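Local coordinates for protein transcriptional activator of comK gene (Bacillus halodurans, PDB 2HQB) that probably serves as a membrane-attached lipoprotein of the substrate-binding type that promotes expression of the competence gene comK, at residues D279-S282 with T283-T287; S267-P270 with D271-E275. All coordinates share one frame; numbering follows the deposited sequence.

Contact 1 (D279-S282 with T283-T287); sequences DAIS and TYIQT
Thr283 meets Asp279 one turn back along the C-terminal alpha-helix 271-286, and four successive i to i+4 backbone bonds join 279-282 to the residues that follow. Thr283 N gives to Asp279 O, Ile285 N to Ile281 O, and Gln286 N to Ser282 O, while Tyr284 N reaches Ala280 O at 2.8 Å and nearly straight (175°). Asp279 O carries a double load, because Thr283 OG1 also donates to it, over 3.0 Å. The two donors reach this oxygen from opposite faces of the carbonyl plane, the hydroxyl lying well above it. Threonine suits this exposed place: with OG1 turned beside its own backbone N (chi1 -72°), the hydroxyl folds back onto the helix and finds an acceptor in the preceding turn. Ser282 OG also comes close to Asp279 O, at 2.6 Å, but Thr278 O competes for its single proton.

The side turned to the protein is mostly apolar. Ile281 CG2 touches Ile285 CD1 at 3.8 Å, the two branched chains meeting at a slant, and both also rest on Phe255. Ala280 is small enough to let the helix lie close against Phe115 of helix 110-122. Tyr284 sends its phenol away from the turn, where OH is hydrogen-bonded to Asp254, while its ring meets Phe290. Near the helix end, Gln286 bends its amide back over the preceding turn, leaving Gln286 NE2 3.1 Å from Ser282 O at an angle too poor for a hydrogen bond.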
ATOM      1  N   ASP A 279       6.579  17.645  10.008  1.00 75.44           N
ATOM      2  CA  ASP A 279       5.893  18.926   9.843  1.00 79.82           C
ATOM      3  C   ASP A 279       5.312  19.084   8.439  1.00 79.76           C
ATOM      4  O   ASP A 279       4.189  19.586   8.276  1.00 83.19           O
ATOM      5  CB  ASP A 279       6.833  20.092  10.156  1.00 86.85           C
ATOM      6  CG  ASP A 279       7.191  20.164  11.632  1.00 96.03           C
ATOM      7  OD1 ASP A 279       6.432  19.573  12.435  1.00101.27           O
ATOM      8  OD2 ASP A 279       8.210  20.811  11.987  1.00 94.48           O
ATOM      9  N   ALA A 280       6.062  18.653   7.426  1.00 74.68           N
ATOM     10  CA  ALA A 280       5.577  18.731   6.047  1.00 68.87           C
ATOM     11  C   ALA A 280       4.307  17.893   5.932  1.00 67.88           C
ATOM     12  O   ALA A 280       3.327  18.302   5.294  1.00 65.73           O
ATOM     13  CB  ALA A 280       6.629  18.216   5.085  1.00 60.51           C
ATOM     14  N   ILE A 281       4.326  16.723   6.565  1.00 66.42           N
ATOM     15  CA  ILE A 281       3.184  15.832   6.532  1.00 68.33           C
ATOM     16  C   ILE A 281       1.961  16.500   7.166  1.00 70.24           C
ATOM     17  O   ILE A 281       0.872  16.570   6.561  1.00 64.00           O
ATOM     18  CB  ILE A 281       3.545  14.476   7.221  1.00 65.10           C
ATOM     19  CG1 ILE A 281       4.476  13.695   6.287  1.00 57.16           C
ATOM     20  CG2 ILE A 281       2.289  13.630   7.483  1.00 55.32           C
ATOM     21  CD1 ILE A 281       5.335  12.711   6.977  1.00 52.59           C
ATOM     22  N   SER A 282       2.146  17.016   8.379  1.00 75.05           N
ATOM     23  CA  SER A 282       1.051  17.682   9.093  1.00 73.79           C
ATOM     24  C   SER A 282       0.512  18.826   8.254  1.00 67.50           C
ATOM     25  O   SER A 282      -0.706  19.047   8.181  1.00 62.79           O
ATOM     26  CB  SER A 282       1.553  18.193  10.432  1.00 70.34           C
ATOM     27  OG  SER A 282       2.907  18.576  10.302  1.00 78.90           O
ATOM     28  N   THR A 283       1.430  19.539   7.610  1.00 62.48           N
ATOM     29  CA  THR A 283       1.042  20.648   6.759  1.00 65.05           C
ATOM     30  C   THR A 283       0.143  20.116   5.658  1.00 69.46           C
ATOM     31  O   THR A 283      -1.007  20.562   5.514  1.00 68.13           O
ATOM     32  CB  THR A 283       2.265  21.312   6.136  1.00 64.89           C
ATOM     33  OG1 THR A 283       2.971  22.037   7.156  1.00 71.55           O
ATOM     34  CG2 THR A 283       1.852  22.242   4.974  1.00 50.46           C
ATOM     35  N   TYR A 284       0.675  19.145   4.905  1.00 71.91           N
ATOM     36  CA  TYR A 284      -0.045  18.499   3.808  1.00 68.63           C
ATOM     37  C   TYR A 284      -1.375  17.918   4.306  1.00 64.57           C
ATOM     38  O   TYR A 284      -2.375  17.928   3.581  1.00 64.26           O
ATOM     39  CB  TYR A 284       0.822  17.398   3.180  1.00 69.02           C
ATOM     40  CG  TYR A 284       0.103  16.575   2.133  1.00 68.84           C
ATOM     41  CD1 TYR A 284       0.083  16.963   0.786  1.00 64.42           C
ATOM     42  CD2 TYR A 284      -0.640  15.447   2.509  1.00 66.91           C
ATOM     43  CE1 TYR A 284      -0.681  16.243  -0.161  1.00 60.07           C
ATOM     44  CE2 TYR A 284      -1.398  14.730   1.582  1.00 62.74           C
ATOM     45  CZ  TYR A 284      -1.422  15.128   0.251  1.00 64.56           C
ATOM     46  OH  TYR A 284      -2.213  14.407  -0.631  1.00 60.99           O
ATOM     47  N   ILE A 285      -1.399  17.397   5.527  1.00 61.10           N
ATOM     48  CA  ILE A 285      -2.659  16.888   6.038  1.00 66.63           C
ATOM     49  C   ILE A 285      -3.736  17.996   6.138  1.00 77.22           C
ATOM     50  O   ILE A 285      -4.918  17.732   5.868  1.00 79.49           O
ATOM     51  CB  ILE A 285      -2.495  16.248   7.411  1.00 59.41           C
ATOM     52  CG1 ILE A 285      -1.816  14.901   7.259  1.00 49.64           C
ATOM     53  CG2 ILE A 285      -3.873  16.068   8.068  1.00 43.45           C
ATOM     54  CD1 ILE A 285      -1.333  14.340   8.539  1.00 48.62           C
ATOM     55  N   GLN A 286      -3.339  19.218   6.522  1.00 82.33           N
ATOM     56  CA  GLN A 286      -4.292  20.338   6.638  1.00 83.80           C
ATOM     57  C   GLN A 286      -4.410  21.145   5.347  1.00 82.39           C
ATOM     58  O   GLN A 286      -5.514  21.362   4.838  1.00 81.69           O
ATOM     59  CB  GLN A 286      -3.906  21.270   7.791  1.00 89.06           C
ATOM     60  CG  GLN A 286      -4.253  20.720   9.168  1.00 99.64           C
ATOM     61  CD  GLN A 286      -3.060  20.712  10.112  1.00111.27           C
ATOM     62  OE1 GLN A 286      -2.537  21.769  10.468  1.00117.50           O
ATOM     63  NE2 GLN A 286      -2.617  19.517  10.515  1.00108.98           N
ATOM     64  N   THR A 287      -3.271  21.596   4.826  1.00 81.01           N
ATOM     65  CA  THR A 287      -3.234  22.359   3.580  1.00 79.43           C
ATOM     66  C   THR A 287      -3.628  21.460   2.431  1.00 79.46           C
ATOM     67  O   THR A 287      -4.733  21.545   1.892  1.00 80.66           O
ATOM     68  CB  THR A 287      -1.824  22.863   3.275  1.00 79.78           C
ATOM     69  OG1 THR A 287      -1.503  23.945   4.150  1.00 85.50           O
ATOM     70  CG2 THR A 287      -1.721  23.320   1.841  1.00 76.94           C
TER

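Contact 2 (S267-P270 with D271-E275); sequences SVVP and DEVRE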
ATOM      1  N   SER A 267      17.267   5.167  13.828  1.00 77.73           N
ATOM      2  CA  SER A 267      18.063   5.862  14.840  1.00 74.00           C
ATOM      3  C   SER A 267      19.015   6.764  14.054  1.00 73.86           C
ATOM      4  O   SER A 267      19.334   7.886  14.451  1.00 70.09           O
ATOM      5  CB  SER A 267      18.872   4.826  15.610  1.00 69.93           C
ATOM      6  OG  SER A 267      19.570   3.968  14.698  1.00 58.28           O
ATOM      7  N   VAL A 268      19.452   6.221  12.923  1.00 71.95           N
ATOM      8  CA  VAL A 268      20.365   6.860  11.999  1.00 68.94           C
ATOM      9  C   VAL A 268      19.918   8.247  11.541  1.00 72.68           C
ATOM     10  O   VAL A 268      20.723   9.169  11.429  1.00 73.81           O
ATOM     11  CB  VAL A 268      20.544   5.964  10.770  1.00 65.97           C
ATOM     12  CG1 VAL A 268      21.408   6.631   9.766  1.00 73.27           C
ATOM     13  CG2 VAL A 268      21.141   4.632  11.181  1.00 67.64           C
ATOM     14  N   VAL A 269      18.633   8.416  11.280  1.00 74.79           N
ATOM     15  CA  VAL A 269      18.177   9.707  10.807  1.00 75.99           C
ATOM     16  C   VAL A 269      18.323  10.810  11.832  1.00 79.39           C
ATOM     17  O   VAL A 269      17.876  10.690  12.965  1.00 82.11           O
ATOM     18  CB  VAL A 269      16.713   9.652  10.334  1.00 77.10           C
ATOM     19  CG1 VAL A 269      16.189  11.056  10.073  1.00 83.72           C
ATOM     20  CG2 VAL A 269      16.626   8.845   9.061  1.00 75.78           C
ATOM     21  N   PRO A 270      18.984  11.901  11.448  1.00 80.88           N
ATOM     22  CA  PRO A 270      19.161  13.017  12.363  1.00 80.66           C
ATOM     23  C   PRO A 270      17.786  13.478  12.799  1.00 79.49           C
ATOM     24  O   PRO A 270      16.866  13.567  11.991  1.00 75.99           O
ATOM     25  CB  PRO A 270      19.871  14.043  11.500  1.00 84.21           C
ATOM     26  CG  PRO A 270      20.742  13.175  10.652  1.00 81.92           C
ATOM     27  CD  PRO A 270      19.776  12.102  10.226  1.00 83.89           C
ATOM     28  N   ASP A 271      17.665  13.761  14.088  1.00 83.34           N
ATOM     29  CA  ASP A 271      16.409  14.198  14.698  1.00 84.38           C
ATOM     30  C   ASP A 271      15.795  15.451  14.051  1.00 78.29           C
ATOM     31  O   ASP A 271      14.641  15.768  14.302  1.00 73.53           O
ATOM     32  CB  ASP A 271      16.638  14.417  16.214  1.00 91.48           C
ATOM     33  CG  ASP A 271      15.414  14.043  17.074  1.00 99.53           C
ATOM     34  OD1 ASP A 271      14.761  14.968  17.620  1.00 99.48           O
ATOM     35  OD2 ASP A 271      15.109  12.829  17.211  1.00101.94           O
ATOM     36  N   GLU A 272      16.544  16.151  13.208  1.00 78.60           N
ATOM     37  CA  GLU A 272      16.007  17.352  12.562  1.00 83.88           C
ATOM     38  C   GLU A 272      15.303  17.000  11.262  1.00 83.46           C
ATOM     39  O   GLU A 272      14.226  17.513  10.959  1.00 84.22           O
ATOM     40  CB  GLU A 272      17.122  18.337  12.260  1.00 92.55           C
ATOM     41  CG  GLU A 272      18.036  17.856  11.170  1.00107.51           C
ATOM     42  CD  GLU A 272      19.433  18.358  11.363  1.00120.44           C
ATOM     43  OE1 GLU A 272      19.582  19.590  11.532  1.00128.28           O
ATOM     44  OE2 GLU A 272      20.372  17.523  11.350  1.00119.31           O
ATOM     45  N   VAL A 273      15.937  16.137  10.481  1.00 82.31           N
ATOM     46  CA  VAL A 273      15.365  15.688   9.224  1.00 78.27           C
ATOM     47  C   VAL A 273      13.931  15.213   9.485  1.00 75.08           C
ATOM     48  O   VAL A 273      13.026  15.505   8.706  1.00 73.89           O
ATOM     49  CB  VAL A 273      16.199  14.528   8.638  1.00 76.73           C
ATOM     50  CG1 VAL A 273      15.612  14.077   7.308  1.00 68.22           C
ATOM     51  CG2 VAL A 273      17.650  14.968   8.482  1.00 66.76           C
ATOM     52  N   ARG A 274      13.732  14.493  10.590  1.00 72.59           N
ATOM     53  CA  ARG A 274      12.413  13.988  10.944  1.00 73.26           C
ATOM     54  C   ARG A 274      11.491  15.169  11.044  1.00 77.74           C
ATOM     55  O   ARG A 274      10.633  15.362  10.183  1.00 78.10           O
ATOM     56  CB  ARG A 274      12.424  13.257  12.295  1.00 72.37           C
ATOM     57  CG  ARG A 274      13.397  12.109  12.382  1.00 73.00           C
ATOM     58  CD  ARG A 274      13.477  11.489  13.766  1.00 73.61           C
ATOM     59  NE  ARG A 274      14.481  10.423  13.767  1.00 83.91           N
ATOM     60  CZ  ARG A 274      14.618   9.504  14.720  1.00 83.92           C
ATOM     61  NH1 ARG A 274      13.808   9.518  15.775  1.00 82.01           N
ATOM     62  NH2 ARG A 274      15.552   8.559  14.603  1.00 68.26           N
ATOM     63  N   GLU A 275      11.690  15.959  12.103  1.00 84.11           N
ATOM     64  CA  GLU A 275      10.889  17.157  12.402  1.00 82.89           C
ATOM     65  C   GLU A 275      10.420  17.843  11.131  1.00 74.69           C
ATOM     66  O   GLU A 275       9.248  18.152  10.989  1.00 69.82           O
ATOM     67  CB  GLU A 275      11.706  18.157  13.230  1.00 95.32           C
ATOM     68  CG  GLU A 275      12.453  17.560  14.432  1.00114.68           C
ATOM     69  CD  GLU A 275      13.465  18.539  15.053  1.00129.80           C
ATOM     70  OE1 GLU A 275      14.358  19.027  14.315  1.00134.22           O
ATOM     71  OE2 GLU A 275      13.369  18.815  16.276  1.00131.58           O
TER
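Val269 and Pro270 are extended (psi 127° and 138°) and lead directly into helix 271-286, with Pro270 at the N-cap and no clear hydrogen bond joining 267-270 to 271-275. Proline suits this entry: its ring limits the freedom of the backbone just before the helix, and an N-cap residue needs no amide hydrogen for the helix's own bonds. Pro270 O lies 3.1 Å from Val273 N. The pyrrolidine ring runs alongside Val273, Pro270 CB reaching Val273 CG2 at 3.9 Å.

Val269 meets Val273 at about a right angle, Val269 CG1 resting 3.8 Å from Val273 CB. Val269 CG1 also touches the arginine chain, 3.8 Å from Arg274 CG. Such short, branched valines fill the angle between incoming chain and helix without needing a polar partner. Arg274 runs extended from CG to NE back along the incoming chain, carrying its guanidinium past Val269 O, which is 3.5 Å from Arg274 NE, to Ser267, whose CA sits at the group's edge, 3.7 Å from Arg274 NH2. NH2 also makes a weak hydrogen bond to Ser266 O. Asp271 OD2 stands 3.8 Å from Arg274 NH1 in a long salt bridge, the oxygen well out of the guanidinium plane, so charge alone links the two. Replacing Arg274 by an alanine would probably leave the Asp271 carboxylate without this countercharge, Ser266 O without its weak hydrogen bond, and the flank of Val269 less covered.

Residues 267-270 follow strand 260-262, at one edge of the mixed sheet, and the apolar side of the turn into the helix faces helix 110-122: Val269 packs on Val119, Val273 touches Ser122, and Met123 just beyond that helix meets both Val269 and Pro270.

Overall arrangement
Contacts 1 and 2 are in series on one element, helix 271-286: contact 2 forms its entry and contact 1 its last turns, with centres about 18 Å apart. Both are surface contacts, each with a single buried residue among those touching, and both turn apolar side chains toward helix 110-122, so the same pair of helices is met at two levels. Their chemistry follows their place. Within the established helix, contact 1 is governed by regular backbone hydrogen bonds; at the start, contact 2 lacks any clear one across its segments and is held by valine, proline and arginine-chain packing, with a long charge pair inside the first helical turn. The family suggests a two-lobed periplasmic-binding-protein-like fold.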